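Local coordinates for protein carboxyl esterase NP (PDB 4CCW) that hydrolyses carboxylic esters to an alcohol and a carboxylate as a carboxylesterase of the alpha/beta hydrolase fold, at residues Y71-D76 with Y282-V287; V86-D91 with L128-L133; E98-S101 with D106-N109; K269-G272 with M277-P280. All blocks are in the same frame, centred on the assembly; numbering follows the deposited sequence.

Contact 1 (Y71-D76 with Y282-V287); sequences YPNIAD and YVNERV
The Asn284 amide reaches out from helix 280-291 to the residues at the start of helix 74-80, and all three hydrogen bonds joining 71-76 to 282-287 pass through it. Its ND2 gives one hydrogen to Pro72 O (3.2 Å) in a nearly straight bond, with an N-H...O angle of 175°; Pro72 O lies in the amide plane of Asn284, and the donor comes in on one of the oxygen's lone pairs. OD1 of Asn284 accepts from Asn73 ND2 at 2.9 Å, again in the carbonyl plane, although the two amides stand 78° apart. Asn73 ND2 also reaches Ser276 O, which further limits rotation of that amide. These two bonds form the tight, largely buried half.

The solvent side is looser. There ND2 of Asn284 meets Asp76 OD2 at 3.0 Å, but from above the carboxylate plane and with an N-H...O angle of only 143°. Asp76 is exposed, with CG beside its backbone N, which carries the carboxylate over Asn284 CB. Were Asn284 an alanine, Pro72 O and Asp76 OD2 would probably lose this donor and Asn73 ND2 this acceptor, with a gap between the helices. With Trp77 NE1 bonded to Asn284 O alongside, the arrangement is a polar helix-to-helix junction, joining the C-terminal helix of the alpha/beta hydrolase fold to the helix preceding strand 82-86.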
# COMPACT_ATOMS: atom_id res chain seq x y z
N TYR A 71 -4.24 -3.26 10.50
CA TYR A 71 -4.89 -3.57 11.79
C TYR A 71 -5.24 -2.36 12.68
O TYR A 71 -6.23 -2.43 13.42
CB TYR A 71 -4.14 -4.66 12.58
CG TYR A 71 -2.78 -4.26 13.10
CD1 TYR A 71 -2.64 -3.59 14.31
CD2 TYR A 71 -1.62 -4.55 12.37
CE1 TYR A 71 -1.39 -3.21 14.78
CE2 TYR A 71 -0.36 -4.19 12.84
CZ TYR A 71 -0.25 -3.51 14.03
OH TYR A 71 0.98 -3.14 14.50
N PRO A 72 -4.48 -1.24 12.60
CA PRO A 72 -4.81 -0.09 13.45
C PRO A 72 -5.92 0.80 12.90
O PRO A 72 -6.35 1.74 13.56
CB PRO A 72 -3.51 0.73 13.47
CG PRO A 72 -2.46 -0.11 12.82
CD PRO A 72 -3.19 -1.04 11.91
N ASN A 73 -6.37 0.50 11.68
CA ASN A 73 -7.24 1.42 10.95
C ASN A 73 -8.55 0.76 10.60
O ASN A 73 -9.55 1.44 10.37
CB ASN A 73 -6.57 1.87 9.65
CG ASN A 73 -5.09 2.15 9.81
OD1 ASN A 73 -4.25 1.32 9.43
ND2 ASN A 73 -4.75 3.30 10.40
N ILE A 74 -8.55 -0.57 10.56
CA ILE A 74 -9.65 -1.30 9.96
C ILE A 74 -10.95 -1.25 10.78
O ILE A 74 -12.03 -1.27 10.20
CB ILE A 74 -9.25 -2.76 9.61
CG1 ILE A 74 -10.29 -3.40 8.67
CG2 ILE A 74 -9.04 -3.59 10.87
CD1 ILE A 74 -10.36 -2.77 7.29
N ALA A 75 -10.86 -1.15 12.11
CA ALA A 75 -12.08 -1.06 12.94
C ALA A 75 -12.89 0.21 12.63
O ALA A 75 -14.11 0.16 12.50
CB ALA A 75 -11.75 -1.13 14.42
N ASP A 76 -12.19 1.34 12.51
CA ASP A 76 -12.80 2.62 12.15
C ASP A 76 -13.29 2.63 10.70
O ASP A 76 -14.46 2.93 10.44
CB ASP A 76 -11.83 3.79 12.37
CG ASP A 76 -11.76 4.27 13.81
OD1 ASP A 76 -12.63 3.90 14.64
OD2 ASP A 76 -10.83 5.05 14.12
N TYR A 282 -5.48 9.94 14.45
CA TYR A 282 -5.59 11.11 13.58
C TYR A 282 -5.87 10.69 12.15
O TYR A 282 -6.75 11.23 11.50
CB TYR A 282 -4.32 11.98 13.60
CG TYR A 282 -4.48 13.18 12.70
CD1 TYR A 282 -5.29 14.25 13.07
CD2 TYR A 282 -3.85 13.23 11.45
CE1 TYR A 282 -5.47 15.34 12.23
CE2 TYR A 282 -4.02 14.32 10.60
CZ TYR A 282 -4.82 15.37 11.00
OH TYR A 282 -5.00 16.45 10.16
N VAL A 283 -5.08 9.73 11.66
CA VAL A 283 -5.17 9.31 10.26
C VAL A 283 -6.53 8.70 9.94
O VAL A 283 -7.13 9.00 8.89
CB VAL A 283 -4.01 8.38 9.89
CG1 VAL A 283 -4.20 7.79 8.50
CG2 VAL A 283 -2.69 9.15 9.96
N ASN A 284 -7.02 7.85 10.84
CA ASN A 284 -8.35 7.25 10.69
C ASN A 284 -9.44 8.30 10.46
O ASN A 284 -10.17 8.20 9.49
CB ASN A 284 -8.72 6.40 11.91
CG ASN A 284 -7.91 5.12 12.00
OD1 ASN A 284 -7.11 4.82 11.12
ND2 ASN A 284 -8.12 4.37 13.08
N GLU A 285 -9.53 9.28 11.36
CA GLU A 285 -10.56 10.34 11.28
C GLU A 285 -10.36 11.23 10.05
O GLU A 285 -11.34 11.62 9.39
CB GLU A 285 -10.56 11.22 12.54
CG GLU A 285 -11.65 12.29 12.58
CD GLU A 285 -11.33 13.56 11.77
OE1 GLU A 285 -10.14 13.87 11.55
OE2 GLU A 285 -12.28 14.27 11.38
N ARG A 286 -9.11 11.56 9.76
CA ARG A 286 -8.78 12.47 8.67
C ARG A 286 -9.24 11.90 7.34
O ARG A 286 -9.83 12.61 6.53
CB ARG A 286 -7.27 12.77 8.64
CG ARG A 286 -6.84 13.70 7.51
CD ARG A 286 -7.42 15.09 7.69
NE ARG A 286 -7.26 16.01 6.55
CZ ARG A 286 -8.20 16.26 5.63
NH1 ARG A 286 -9.38 15.65 5.68
NH2 ARG A 286 -7.96 17.14 4.66
N VAL A 287 -8.96 10.62 7.11
CA VAL A 287 -9.38 9.95 5.88
C VAL A 287 -10.90 9.87 5.80
O VAL A 287 -11.49 10.15 4.75
CB VAL A 287 -8.74 8.55 5.76
CG1 VAL A 287 -9.43 7.75 4.67
CG2 VAL A 287 -7.25 8.65 5.49

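Contact 2 (V86-D91 with L128-L133); sequences VDIIGD and LSLGGL
The end of Ile88 lies against the opening turn of helix 130-141, with CD1 3.8 Å from Gly131 CA and 4.1 Å from Leu130 CG. CG1 of Ile88 sits beside the backbone N (chi1 -62°) and the chain then extends, which carries CD1 toward the helix. This methyl rests on the bare CA of Gly131; a beta carbon there would be crowded chiefly by Leu128 O.

The second kind of contact pairs a methyl with a carboxylate. Leu130 and Asp91 approach from opposite directions, and Leu130 CD2 comes within 3.9 Å of Asp91 OD2. This is van der Waals contact; the polar partner of Asp91 OD2 is Leu64 N, in the ligand pocket.

Gly127, Ser129 and Gly131 fit the GxSxG signature of a nucleophile elbow, the sharp strand-to-helix turn of alpha/beta hydrolases. The strained backbone of Ser129 (phi 55°, psi -126°) agrees with that reading, and Ser129 touches the bound (2-hydroxyethoxy)acetic acid.

No hydrogen bond crosses the contact. A type II turn from Ile88 to Asp91 is closed by Asp91 N to Ile88 O at 3.2 Å, with Gly90 at positive phi inside it. Outside partners are His61 NE2 for Ile88 N and Ala63 N for Ser129 OG.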
# COMPACT_ATOMS: atom_id res chain seq x y z
N VAL A 86 -6.37 -5.51 -0.30
CA VAL A 86 -5.87 -6.30 -1.43
C VAL A 86 -4.34 -6.45 -1.38
O VAL A 86 -3.62 -5.45 -1.30
CB VAL A 86 -6.24 -5.61 -2.76
CG1 VAL A 86 -5.65 -6.37 -3.94
CG2 VAL A 86 -7.76 -5.48 -2.88
N ASP A 87 -3.86 -7.69 -1.44
CA ASP A 87 -2.41 -7.94 -1.49
C ASP A 87 -1.90 -7.66 -2.90
O ASP A 87 -2.35 -8.28 -3.86
CB ASP A 87 -2.04 -9.37 -1.08
CG ASP A 87 -1.92 -9.56 0.43
OD1 ASP A 87 -1.96 -8.57 1.19
OD2 ASP A 87 -1.80 -10.72 0.87
N ILE A 88 -0.98 -6.69 -3.02
CA ILE A 88 -0.45 -6.27 -4.31
C ILE A 88 0.30 -7.40 -5.00
O ILE A 88 1.23 -8.00 -4.44
CB ILE A 88 0.45 -5.00 -4.19
CG1 ILE A 88 -0.37 -3.82 -3.67
CG2 ILE A 88 1.09 -4.65 -5.53
CD1 ILE A 88 0.50 -2.69 -3.14
N ILE A 89 -0.11 -7.68 -6.23
CA ILE A 89 0.47 -8.75 -7.02
C ILE A 89 1.96 -8.53 -7.27
O ILE A 89 2.37 -7.44 -7.66
CB ILE A 89 -0.31 -8.96 -8.34
CG1 ILE A 89 0.00 -10.32 -8.95
CG2 ILE A 89 -0.05 -7.82 -9.32
CD1 ILE A 89 -0.90 -11.43 -8.45
N GLY A 90 2.75 -9.57 -7.02
CA GLY A 90 4.21 -9.52 -7.17
C GLY A 90 5.00 -9.11 -5.93
O GLY A 90 6.21 -9.32 -5.87
N ASP A 91 4.32 -8.53 -4.94
CA ASP A 91 4.97 -8.08 -3.70
C ASP A 91 4.96 -9.22 -2.66
O ASP A 91 4.28 -10.23 -2.84
CB ASP A 91 4.28 -6.81 -3.15
CG ASP A 91 5.09 -6.10 -2.08
OD1 ASP A 91 6.33 -6.23 -2.06
OD2 ASP A 91 4.49 -5.39 -1.25
N LEU A 128 -0.86 3.20 0.80
CA LEU A 128 0.33 3.73 1.43
C LEU A 128 1.56 3.18 0.71
O LEU A 128 1.56 2.02 0.25
CB LEU A 128 0.34 3.39 2.94
CG LEU A 128 1.49 3.93 3.80
CD1 LEU A 128 0.98 4.44 5.14
CD2 LEU A 128 2.56 2.86 3.98
N SER A 129 2.61 4.01 0.62
CA SER A 129 3.90 3.56 0.01
C SER A 129 3.66 2.99 -1.40
O SER A 129 3.03 3.65 -2.22
CB SER A 129 4.63 2.58 0.96
OG SER A 129 5.48 1.63 0.29
N LEU A 130 4.11 1.77 -1.67
CA LEU A 130 3.84 1.12 -2.97
C LEU A 130 2.37 1.21 -3.40
O LEU A 130 2.06 1.54 -4.56
CB LEU A 130 4.32 -0.34 -2.94
CG LEU A 130 4.19 -1.15 -4.23
CD1 LEU A 130 4.95 -0.46 -5.36
CD2 LEU A 130 4.69 -2.58 -4.01
N GLY A 131 1.47 0.94 -2.45
CA GLY A 131 0.02 1.01 -2.67
C GLY A 131 -0.45 2.39 -3.07
O GLY A 131 -1.41 2.52 -3.82
N GLY A 132 0.21 3.43 -2.56
CA GLY A 132 -0.12 4.82 -2.94
C GLY A 132 0.22 5.09 -4.40
O GLY A 132 -0.51 5.80 -5.10
N LEU A 133 1.33 4.51 -4.86
CA LEU A 133 1.79 4.64 -6.24
C LEU A 133 0.84 3.92 -7.19
O LEU A 133 0.41 4.51 -8.20
CB LEU A 133 3.23 4.12 -6.38
CG LEU A 133 3.85 3.87 -7.76
CD1 LEU A 133 3.75 5.09 -8.68
CD2 LEU A 133 5.31 3.46 -7.54

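Contact 3 (E98-S101 with D106-N109); sequences ENLS and DYAN
Ser101 and Asp106 bring the two backbones nearest, with CA atoms 7.2 Å apart, where the irregular chain of 98-101 runs past the first turns of helix 104-118; at that spacing the contact is made by side chains.

Leu100 carries the apolar part. With CG anti to the backbone N (chi1 177°), its isopropyl end comes nearer to the helix than its CB direction alone would bring it. One methyl, CD1, is 3.9 Å from Tyr107 CE1. The other, CD2, lies 4.1 Å from Tyr107 OH, so the two methyls lie obliquely against the CE1 and OH end of the ring. The two side chains cross at about a right angle.

In the alpha/beta hydrolase fold, helix 104-118 belongs to the layers flanking the central sheet, and 98-101 is part of the connection into it from the short strand 96-97. The buried Tyr107 ring meets His134 of helix 130-141 edge-to-face and lies nearly parallel to Phe220, with planes about 10° apart. Leu100 packs on the Tyr107 end of this group.

The Ser101 side is polar in composition yet has no hydrogen bond across it. Asp106 OD2 rests 3.3 Å from Ser101 CB, while Ser101 OG, turned the other way, is 4.3 Å from that same Asp106 OD2. Ser101 N, at 3.9 Å from Asp106 OD2, is likewise too distant to bond. Asp106 has its backbone N bonded to Thr103 OG1, from the residue just before the helix, and its side chain touches Phe41.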
# COMPACT_ATOMS: atom_id res chain seq x y z
N GLU A 98 1.40 -14.48 -11.85
CA GLU A 98 1.61 -15.29 -13.05
C GLU A 98 1.77 -14.38 -14.25
O GLU A 98 0.99 -13.43 -14.42
CB GLU A 98 0.43 -16.23 -13.30
CG GLU A 98 0.23 -17.31 -12.26
CD GLU A 98 -0.90 -18.25 -12.63
OE1 GLU A 98 -0.70 -19.10 -13.54
OE2 GLU A 98 -1.98 -18.16 -12.03
N ASN A 99 2.76 -14.69 -15.09
CA ASN A 99 3.04 -13.94 -16.32
C ASN A 99 2.99 -12.42 -16.15
O ASN A 99 2.31 -11.72 -16.91
CB ASN A 99 2.15 -14.43 -17.47
CG ASN A 99 2.47 -15.86 -17.89
OD1 ASN A 99 3.61 -16.31 -17.81
ND2 ASN A 99 1.45 -16.58 -18.36
N LEU A 100 3.72 -11.93 -15.16
CA LEU A 100 3.68 -10.51 -14.79
C LEU A 100 4.94 -9.78 -15.25
O LEU A 100 6.03 -9.98 -14.69
CB LEU A 100 3.50 -10.38 -13.27
CG LEU A 100 3.50 -9.01 -12.58
CD1 LEU A 100 2.23 -8.22 -12.88
CD2 LEU A 100 3.66 -9.20 -11.09
N SER A 101 4.79 -8.94 -16.27
CA SER A 101 5.92 -8.16 -16.79
C SER A 101 6.34 -7.00 -15.89
O SER A 101 7.51 -6.62 -15.88
CB SER A 101 5.64 -7.64 -18.20
OG SER A 101 6.83 -7.15 -18.79
N ASP A 106 0.15 -3.07 -17.02
CA ASP A 106 -0.17 -4.37 -16.44
C ASP A 106 -0.78 -4.23 -15.05
O ASP A 106 -1.82 -4.82 -14.77
CB ASP A 106 1.08 -5.26 -16.36
CG ASP A 106 1.52 -5.79 -17.72
OD1 ASP A 106 0.69 -5.89 -18.64
OD2 ASP A 106 2.72 -6.10 -17.86
N TYR A 107 -0.13 -3.45 -14.19
CA TYR A 107 -0.62 -3.25 -12.84
C TYR A 107 -2.01 -2.61 -12.77
O TYR A 107 -2.83 -3.01 -11.95
CB TYR A 107 0.40 -2.47 -12.00
CG TYR A 107 1.64 -3.28 -11.58
CD1 TYR A 107 1.51 -4.47 -10.85
CD2 TYR A 107 2.93 -2.82 -11.86
CE1 TYR A 107 2.64 -5.19 -10.44
CE2 TYR A 107 4.05 -3.53 -11.46
CZ TYR A 107 3.91 -4.70 -10.75
OH TYR A 107 5.04 -5.40 -10.35
N ALA A 108 -2.29 -1.62 -13.62
CA ALA A 108 -3.63 -1.03 -13.66
C ALA A 108 -4.68 -2.05 -14.12
O ALA A 108 -5.79 -2.09 -13.58
CB ALA A 108 -3.67 0.22 -14.53
N ASN A 109 -4.33 -2.86 -15.12
CA ASN A 109 -5.21 -3.94 -15.61
C ASN A 109 -5.42 -5.03 -14.55
O ASN A 109 -6.48 -5.65 -14.50
CB ASN A 109 -4.67 -4.56 -16.90
CG ASN A 109 -4.89 -3.68 -18.13
OD1 ASN A 109 -5.77 -2.82 -18.15
ND2 ASN A 109 -4.09 -3.91 -19.17

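Contact 4 (K269-G272 with M277-P280); sequences KNAG and MEQP
Glu278 reaches back from the end of helix 275-278 to take the backbone N-H of Gly272, and Gln279 beside it reaches Asn270 O; these two bonds account for the polar contact. The first is short and straight: Gly272 N to Glu278 OE1 measures 2.7 Å with an N-H...O angle of 169°. The donor arrives on the syn side of the carboxylate, 29° out of its plane. Glu278 gets there by an extended chain beyond CG, and OE1 also lies 3.5 Å from Ala271 CA.

The second bond is less well aligned. Gln279 NE2 stands 3.1 Å from Asn270 O, above the carbonyl plane and off its lone pairs, with an N-H...O angle of 150°. A bend at chi2 folds the Gln279 chain over the loop, and its CG packs on Ala271 CB at 3.8 Å. With a leucine in place of Gln279, Asn270 O would probably lose this donor and the loop be less firmly tied to the helix end.

Two further loop groups are bonded outside the contact: Asn270 N to Glu242 OE2, and the Ala271 backbone to His243. Gly272 directly precedes His273, the probable proton acceptor, so the two bonds tie helix 275-278 and its end to the loop leading to that residue, consistent with the histidine-bearing loop that follows the last strand in an alpha/beta hydrolase active site.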
# COMPACT_ATOMS: atom_id res chain seq x y z
N LYS A 269 2.02 15.81 11.87
CA LYS A 269 2.97 15.89 12.98
C LYS A 269 3.23 14.51 13.60
O LYS A 269 2.35 13.65 13.59
CB LYS A 269 2.50 16.88 14.05
CG LYS A 269 2.45 18.33 13.59
CD LYS A 269 3.68 18.73 12.77
CE LYS A 269 3.84 20.24 12.67
NZ LYS A 269 2.80 20.92 11.83
N ASN A 270 4.44 14.32 14.10
CA ASN A 270 4.77 13.16 14.93
C ASN A 270 4.53 11.84 14.20
O ASN A 270 4.10 10.85 14.80
CB ASN A 270 3.97 13.19 16.25
CG ASN A 270 4.24 14.45 17.07
OD1 ASN A 270 3.30 15.11 17.55
ND2 ASN A 270 5.52 14.77 17.26
N ALA A 271 4.79 11.84 12.89
CA ALA A 271 4.67 10.63 12.08
C ALA A 271 5.65 10.71 10.93
O ALA A 271 6.06 11.79 10.52
CB ALA A 271 3.24 10.49 11.55
N GLY A 272 6.04 9.56 10.44
CA GLY A 272 6.95 9.49 9.31
C GLY A 272 6.27 8.74 8.19
O GLY A 272 5.10 8.97 7.89
N MET A 277 0.22 3.73 10.94
CA MET A 277 0.54 2.88 12.10
C MET A 277 1.04 3.71 13.27
O MET A 277 0.84 3.35 14.44
CB MET A 277 1.56 1.79 11.71
CG MET A 277 1.09 0.90 10.56
SD MET A 277 2.09 -0.53 10.10
CE MET A 277 1.51 -1.71 11.32
N GLU A 278 1.66 4.85 12.96
CA GLU A 278 2.15 5.77 14.00
C GLU A 278 1.09 6.70 14.54
O GLU A 278 1.08 7.00 15.73
CB GLU A 278 3.33 6.58 13.49
CG GLU A 278 4.52 5.72 13.09
CD GLU A 278 5.43 6.44 12.12
OE1 GLU A 278 4.94 7.22 11.29
OE2 GLU A 278 6.65 6.21 12.20
N GLN A 279 0.20 7.16 13.68
CA GLN A 279 -0.83 8.07 14.14
C GLN A 279 -2.22 7.60 13.70
O GLN A 279 -2.92 8.32 12.99
CB GLN A 279 -0.52 9.53 13.71
CG GLN A 279 0.72 10.14 14.40
CD GLN A 279 0.54 10.44 15.89
OE1 GLN A 279 -0.58 10.65 16.35
NE2 GLN A 279 1.64 10.47 16.64
N PRO A 280 -2.64 6.39 14.14
CA PRO A 280 -3.92 5.85 13.65
C PRO A 280 -5.14 6.69 14.04
O PRO A 280 -6.04 6.85 13.23
CB PRO A 280 -3.99 4.46 14.28
CG PRO A 280 -3.12 4.54 15.48
CD PRO A 280 -1.99 5.45 15.08

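In the fold
Contact 2 lies nearest the middle of the chain, about 4 Å from its centre, while contacts 1, 3 and 4 are about 15 to 17 Å away and mix buried with exposed residues. Chemistry follows place: contact 2 is mainly apolar around the Ser129 turn, and contact 3 continues it outward, Ile89 O and Gly90 CA touching Tyr107 and Leu100. Contacts 1 and 4 rely on amide and carboxylate hydrogen bonds. They too adjoin, Tyr71 CE2 packing on Met277 CE at 3.5 Å, and use consecutive helices, 275-278 and 280-291. Contacts 3 and 4 sit on opposite sides of the chain's centre, about 32 Å apart between centres.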